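Local coordinates for MccB protein (Escherichia coli, PDB 6OM4) that adenylates the N-formylated peptide precursor MccA during biosynthesis of the antibiotic microcin C, using ATP in a ThiF/E1-like fold, at residues A[240-251]-A[317-328]. Sequence-based numbering, arbitrary orientation.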
loop_
_atom_site.group_PDB
_atom_site.type_symbol
_atom_site.label_atom_id
_atom_site.label_comp_id
_atom_site.label_asym_id
_atom_site.label_seq_id
_atom_site.Cartn_x
_atom_site.Cartn_y
_atom_site.Cartn_z
ATOM N N VAL A 240 -16.238 -5.481 0.552
ATOM C CA VAL A 240 -17.451 -6.159 0.808
ATOM C C VAL A 240 -18.543 -5.103 0.633
ATOM O O VAL A 240 -18.733 -4.254 1.510
ATOM C CB VAL A 240 -17.511 -6.812 2.201
ATOM C CG1 VAL A 240 -18.728 -7.706 2.266
ATOM C CG2 VAL A 240 -16.262 -7.615 2.498
ATOM N N ASN A 241 -19.160 -5.109 -0.554
ATOM C CA ASN A 241 -20.068 -4.052 -0.966
ATOM C C ASN A 241 -19.400 -2.687 -0.713
ATOM O O ASN A 241 -18.353 -2.350 -1.323
ATOM C CB ASN A 241 -21.460 -4.245 -0.332
ATOM C CG ASN A 241 -22.234 -5.408 -0.921
ATOM O OD1 ASN A 241 -23.158 -5.964 -0.298
ATOM N ND2 ASN A 241 -21.899 -5.772 -2.131
ATOM N N ASP A 242 -19.959 -1.894 0.216
ATOM C CA ASP A 242 -19.581 -0.499 0.459
ATOM C C ASP A 242 -18.414 -0.340 1.455
ATOM O O ASP A 242 -18.049 0.796 1.768
ATOM C CB ASP A 242 -20.811 0.264 0.967
ATOM C CG ASP A 242 -21.594 -0.486 2.031
ATOM O OD1 ASP A 242 -21.160 -0.491 3.149
ATOM O OD2 ASP A 242 -22.617 -1.115 1.698
ATOM N N ILE A 243 -17.839 -1.431 1.958
ATOM C CA ILE A 243 -16.665 -1.392 2.828
ATOM C C ILE A 243 -15.419 -1.738 2.026
ATOM O O ILE A 243 -15.290 -2.841 1.509
ATOM C CB ILE A 243 -16.787 -2.345 4.029
ATOM C CG1 ILE A 243 -17.994 -2.019 4.908
ATOM C CG2 ILE A 243 -15.499 -2.327 4.820
ATOM C CD1 ILE A 243 -18.212 -3.064 5.999
ATOM N N ALA A 244 -14.460 -0.813 2.012
ATOM C CA ALA A 244 -13.148 -1.043 1.388
ATOM C C ALA A 244 -12.325 -1.930 2.328
ATOM O O ALA A 244 -12.332 -1.672 3.522
ATOM C CB ALA A 244 -12.468 0.279 1.172
ATOM N N VAL A 245 -11.691 -2.969 1.796
ATOM C CA VAL A 245 -10.884 -3.893 2.619
ATOM C C VAL A 245 -9.469 -4.003 2.057
ATOM O O VAL A 245 -9.279 -4.192 0.861
ATOM C CB VAL A 245 -11.540 -5.279 2.733
ATOM C CG1 VAL A 245 -10.633 -6.258 3.503
ATOM C CG2 VAL A 245 -12.905 -5.173 3.390
ATOM N N PHE A 246 -8.455 -3.964 2.943
ATOM C CA PHE A 246 -7.120 -4.344 2.476
ATOM C C PHE A 246 -6.455 -5.074 3.614
ATOM O O PHE A 246 -6.787 -4.853 4.765
ATOM C CB PHE A 246 -6.254 -3.166 1.995
ATOM C CG PHE A 246 -5.762 -2.206 3.050
ATOM C CD1 PHE A 246 -6.632 -1.359 3.713
ATOM C CD2 PHE A 246 -4.417 -2.128 3.389
ATOM C CE1 PHE A 246 -6.175 -0.442 4.652
ATOM C CE2 PHE A 246 -3.968 -1.252 4.362
ATOM C CZ PHE A 246 -4.843 -0.405 4.997
ATOM N N GLY A 247 -5.535 -5.937 3.227
ATOM C CA GLY A 247 -4.976 -6.898 4.134
ATOM C C GLY A 247 -5.743 -8.211 4.144
ATOM O O GLY A 247 -6.846 -8.370 3.585
ATOM N N PRO A 248 -5.145 -9.271 4.704
ATOM C CA PRO A 248 -3.835 -9.189 5.343
ATOM C C PRO A 248 -2.667 -9.156 4.343
ATOM O O PRO A 248 -2.814 -9.532 3.179
ATOM C CB PRO A 248 -3.841 -10.496 6.130
ATOM C CG PRO A 248 -4.536 -11.453 5.197
ATOM C CD PRO A 248 -5.676 -10.637 4.645
ATOM N N LEU A 249 -1.530 -8.656 4.829
ATOM C CA LEU A 249 -0.250 -8.783 4.155
ATOM C C LEU A 249 0.463 -9.964 4.826
ATOM O O LEU A 249 0.848 -9.854 5.977
ATOM C CB LEU A 249 0.523 -7.463 4.261
ATOM C CG LEU A 249 2.004 -7.436 3.908
ATOM C CD1 LEU A 249 2.408 -8.386 2.823
ATOM C CD2 LEU A 249 2.475 -6.029 3.560
ATOM N N TYR A 250 0.477 -11.101 4.126
ATOM C CA TYR A 250 1.026 -12.357 4.624
ATOM C C TYR A 250 2.517 -12.373 4.308
ATOM O O TYR A 250 2.908 -12.290 3.137
ATOM C CB TYR A 250 0.367 -13.571 3.961
ATOM C CG TYR A 250 1.113 -14.848 4.263
ATOM C CD1 TYR A 250 1.188 -15.298 5.569
ATOM C CD2 TYR A 250 1.846 -15.514 3.292
ATOM C CE1 TYR A 250 1.930 -16.420 5.893
ATOM C CE2 TYR A 250 2.541 -16.678 3.588
ATOM C CZ TYR A 250 2.618 -17.103 4.907
ATOM O OH TYR A 250 3.341 -18.223 5.237
ATOM N N VAL A 251 3.333 -12.531 5.359
ATOM C CA VAL A 251 4.791 -12.669 5.204
ATOM C C VAL A 251 5.200 -13.985 5.843
ATOM O O VAL A 251 5.008 -14.126 7.047
ATOM C CB VAL A 251 5.536 -11.487 5.831
ATOM C CG1 VAL A 251 7.023 -11.606 5.517
ATOM C CG2 VAL A 251 4.985 -10.163 5.340
ATOM N N LEU A 317 0.659 -1.190 6.947
ATOM C CA LEU A 317 -0.437 -1.164 7.905
ATOM C C LEU A 317 -1.068 -2.551 8.096
ATOM O O LEU A 317 -1.565 -2.834 9.217
ATOM C CB LEU A 317 -1.491 -0.184 7.404
ATOM C CG LEU A 317 -1.517 1.217 8.003
ATOM C CD1 LEU A 317 -0.182 1.707 8.517
ATOM C CD2 LEU A 317 -2.155 2.206 7.040
ATOM N N SER A 318 -1.080 -3.399 7.042
ATOM C CA SER A 318 -1.896 -4.608 7.059
ATOM C C SER A 318 -1.128 -5.852 7.496
ATOM O O SER A 318 -1.639 -6.945 7.347
ATOM C CB SER A 318 -2.630 -4.812 5.762
ATOM O OG SER A 318 -1.748 -5.112 4.695
ATOM N N LEU A 319 0.090 -5.707 8.037
ATOM C CA LEU A 319 0.700 -6.872 8.718
ATOM C C LEU A 319 -0.267 -7.339 9.821
ATOM O O LEU A 319 -0.629 -6.543 10.717
ATOM C CB LEU A 319 2.026 -6.448 9.361
ATOM C CG LEU A 319 3.346 -6.614 8.619
ATOM C CD1 LEU A 319 3.256 -6.773 7.133
ATOM C CD2 LEU A 319 4.301 -5.504 8.992
ATOM N N ASN A 320 -0.662 -8.613 9.797
ATOM C CA ASN A 320 -1.446 -9.225 10.893
ATOM C C ASN A 320 -2.848 -8.613 10.994
ATOM O O ASN A 320 -3.486 -8.724 12.051
ATOM C CB ASN A 320 -0.734 -9.075 12.249
ATOM C CG ASN A 320 0.605 -9.767 12.267
ATOM O OD1 ASN A 320 0.647 -10.975 12.031
ATOM N ND2 ASN A 320 1.678 -9.015 12.531
ATOM N N LYS A 321 -3.368 -7.991 9.917
ATOM C CA LYS A 321 -4.626 -7.238 10.015
ATOM C C LYS A 321 -5.380 -7.292 8.677
ATOM O O LYS A 321 -4.791 -7.186 7.641
ATOM C CB LYS A 321 -4.376 -5.777 10.418
ATOM C CG LYS A 321 -3.858 -5.603 11.845
ATOM C CD LYS A 321 -3.676 -4.186 12.272
ATOM C CE LYS A 321 -2.844 -4.126 13.536
ATOM N NZ LYS A 321 -2.987 -2.803 14.169
ATOM N N ARG A 322 -6.702 -7.422 8.744
ATOM C CA ARG A 322 -7.556 -7.213 7.590
ATOM C C ARG A 322 -8.373 -5.968 7.926
ATOM O O ARG A 322 -9.124 -6.031 8.917
ATOM C CB ARG A 322 -8.460 -8.420 7.383
ATOM C CG ARG A 322 -9.458 -8.317 6.235
ATOM C CD ARG A 322 -9.999 -9.694 5.889
ATOM N NE ARG A 322 -10.981 -9.708 4.798
ATOM C CZ ARG A 322 -12.303 -9.637 4.957
ATOM N NH1 ARG A 322 -12.827 -9.647 6.174
ATOM N NH2 ARG A 322 -13.085 -9.606 3.873
ATOM N N ILE A 323 -8.131 -4.858 7.193
ATOM C CA ILE A 323 -8.588 -3.543 7.579
ATOM C C ILE A 323 -9.782 -3.133 6.698
ATOM O O ILE A 323 -9.691 -3.222 5.495
ATOM C CB ILE A 323 -7.436 -2.520 7.488
ATOM C CG1 ILE A 323 -6.251 -2.942 8.365
ATOM C CG2 ILE A 323 -7.909 -1.111 7.807
ATOM C CD1 ILE A 323 -4.934 -2.301 8.046
ATOM N N GLY A 324 -10.867 -2.707 7.331
ATOM C CA GLY A 324 -12.034 -2.170 6.630
ATOM C C GLY A 324 -12.149 -0.680 6.839
ATOM O O GLY A 324 -12.071 -0.181 7.991
ATOM N N ILE A 325 -12.484 0.032 5.748
ATOM C CA ILE A 325 -12.813 1.408 5.768
ATOM C C ILE A 325 -14.247 1.558 5.241
ATOM O O ILE A 325 -14.521 1.218 4.089
ATOM C CB ILE A 325 -11.833 2.241 4.921
ATOM C CG1 ILE A 325 -10.384 2.035 5.352
ATOM C CG2 ILE A 325 -12.238 3.714 4.953
ATOM C CD1 ILE A 325 -9.697 0.925 4.612
ATOM N N TRP A 326 -15.145 2.043 6.095
ATOM C CA TRP A 326 -16.548 2.198 5.761
ATOM C C TRP A 326 -16.682 3.388 4.822
ATOM O O TRP A 326 -15.870 4.310 4.884
ATOM C CB TRP A 326 -17.406 2.339 7.031
ATOM C CG TRP A 326 -17.860 1.055 7.687
ATOM C CD1 TRP A 326 -19.154 0.690 7.925
ATOM C CD2 TRP A 326 -17.063 -0.007 8.261
ATOM N NE1 TRP A 326 -19.220 -0.519 8.567
ATOM C CE2 TRP A 326 -17.950 -0.974 8.785
ATOM C CE3 TRP A 326 -15.687 -0.266 8.343
ATOM C CZ2 TRP A 326 -17.508 -2.146 9.392
ATOM C CZ3 TRP A 326 -15.250 -1.426 8.946
ATOM C CH2 TRP A 326 -16.152 -2.361 9.439
ATOM N N SER A 327 -17.696 3.381 3.951
ATOM C CA SER A 327 -17.925 4.529 3.097
ATOM C C SER A 327 -19.243 5.212 3.481
ATOM O O SER A 327 -19.468 6.327 3.046
ATOM C CB SER A 327 -17.874 4.173 1.625
ATOM O OG SER A 327 -18.903 3.251 1.292
ATOM N N ASP A 328 -20.108 4.568 4.283
ATOM C CA ASP A 328 -21.372 5.272 4.623
ATOM C C ASP A 328 -21.350 5.835 6.037
ATOM O O ASP A 328 -22.302 6.474 6.452
ATOM C CB ASP A 328 -22.621 4.437 4.406
ATOM C CG ASP A 328 -22.615 3.079 5.059
ATOM O OD1 ASP A 328 -21.960 2.905 6.123
ATOM O OD2 ASP A 328 -23.210 2.176 4.423
HETATM O O HOH W 1 -19.762 1.341 4.532
HETATM O O HOH W 2 -8.842 -9.960 2.986
HETATM O O HOH W 3 -0.981 -10.842 8.089
#
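A244 and I325 exchange two backbone hydrogen bonds, as do F246 and I323, and these two hydrogen-bonded pairs fix the antiparallel register of strands 243-250 and 321-326; in the second, I323 N reaches F246 O at 2.8 Å, almost in line with the carbonyl. At one end the S327 hydroxyl gives its proton to D242 O (2.6 Å from OG), in the carbonyl plane and on a lone pair. At the other, beyond the cis peptide before P248, S318 O takes L249 N (3.0 Å) from one face of its plane and K321 N from the opposite face, so the type II turn 318-321 is tied to the neighbouring strand. A water joins G247 O to R322 NE, lying in the guanidinium plane.

Side chains alternate between two faces. On that of I243 and V245, I243 CD1 sits over the W326 ring, 3.8 Å from the centroid of its six-membered ring, a CH-pi contact. R322 stretches out from CG to NE, its CG anti to the backbone N (chi1 178°), and passes V245, whose CG1 covers one guanidinium face, 3.7 Å from NE. The face of I243, V245 and W326 lies against the bound peptide, whose backbone R322 grips through NH1 and NH2, NH1 also bonding Q335. On the other face, F246 lies alongside I323, its CZ 3.6 Å from I323 CD1, while I325 CD1 meets the ring edge in plane. Farther along, L249 CG packs on L319 CD1 at 3.5 Å.

Both strands belong to the mixed sheet of this Rossmann-like ThiF domain, where strand 234-240 flanks 243-250 and strand 332-336 flanks 321-326; helix 292-311 packs on the F246 face through L301 and D305.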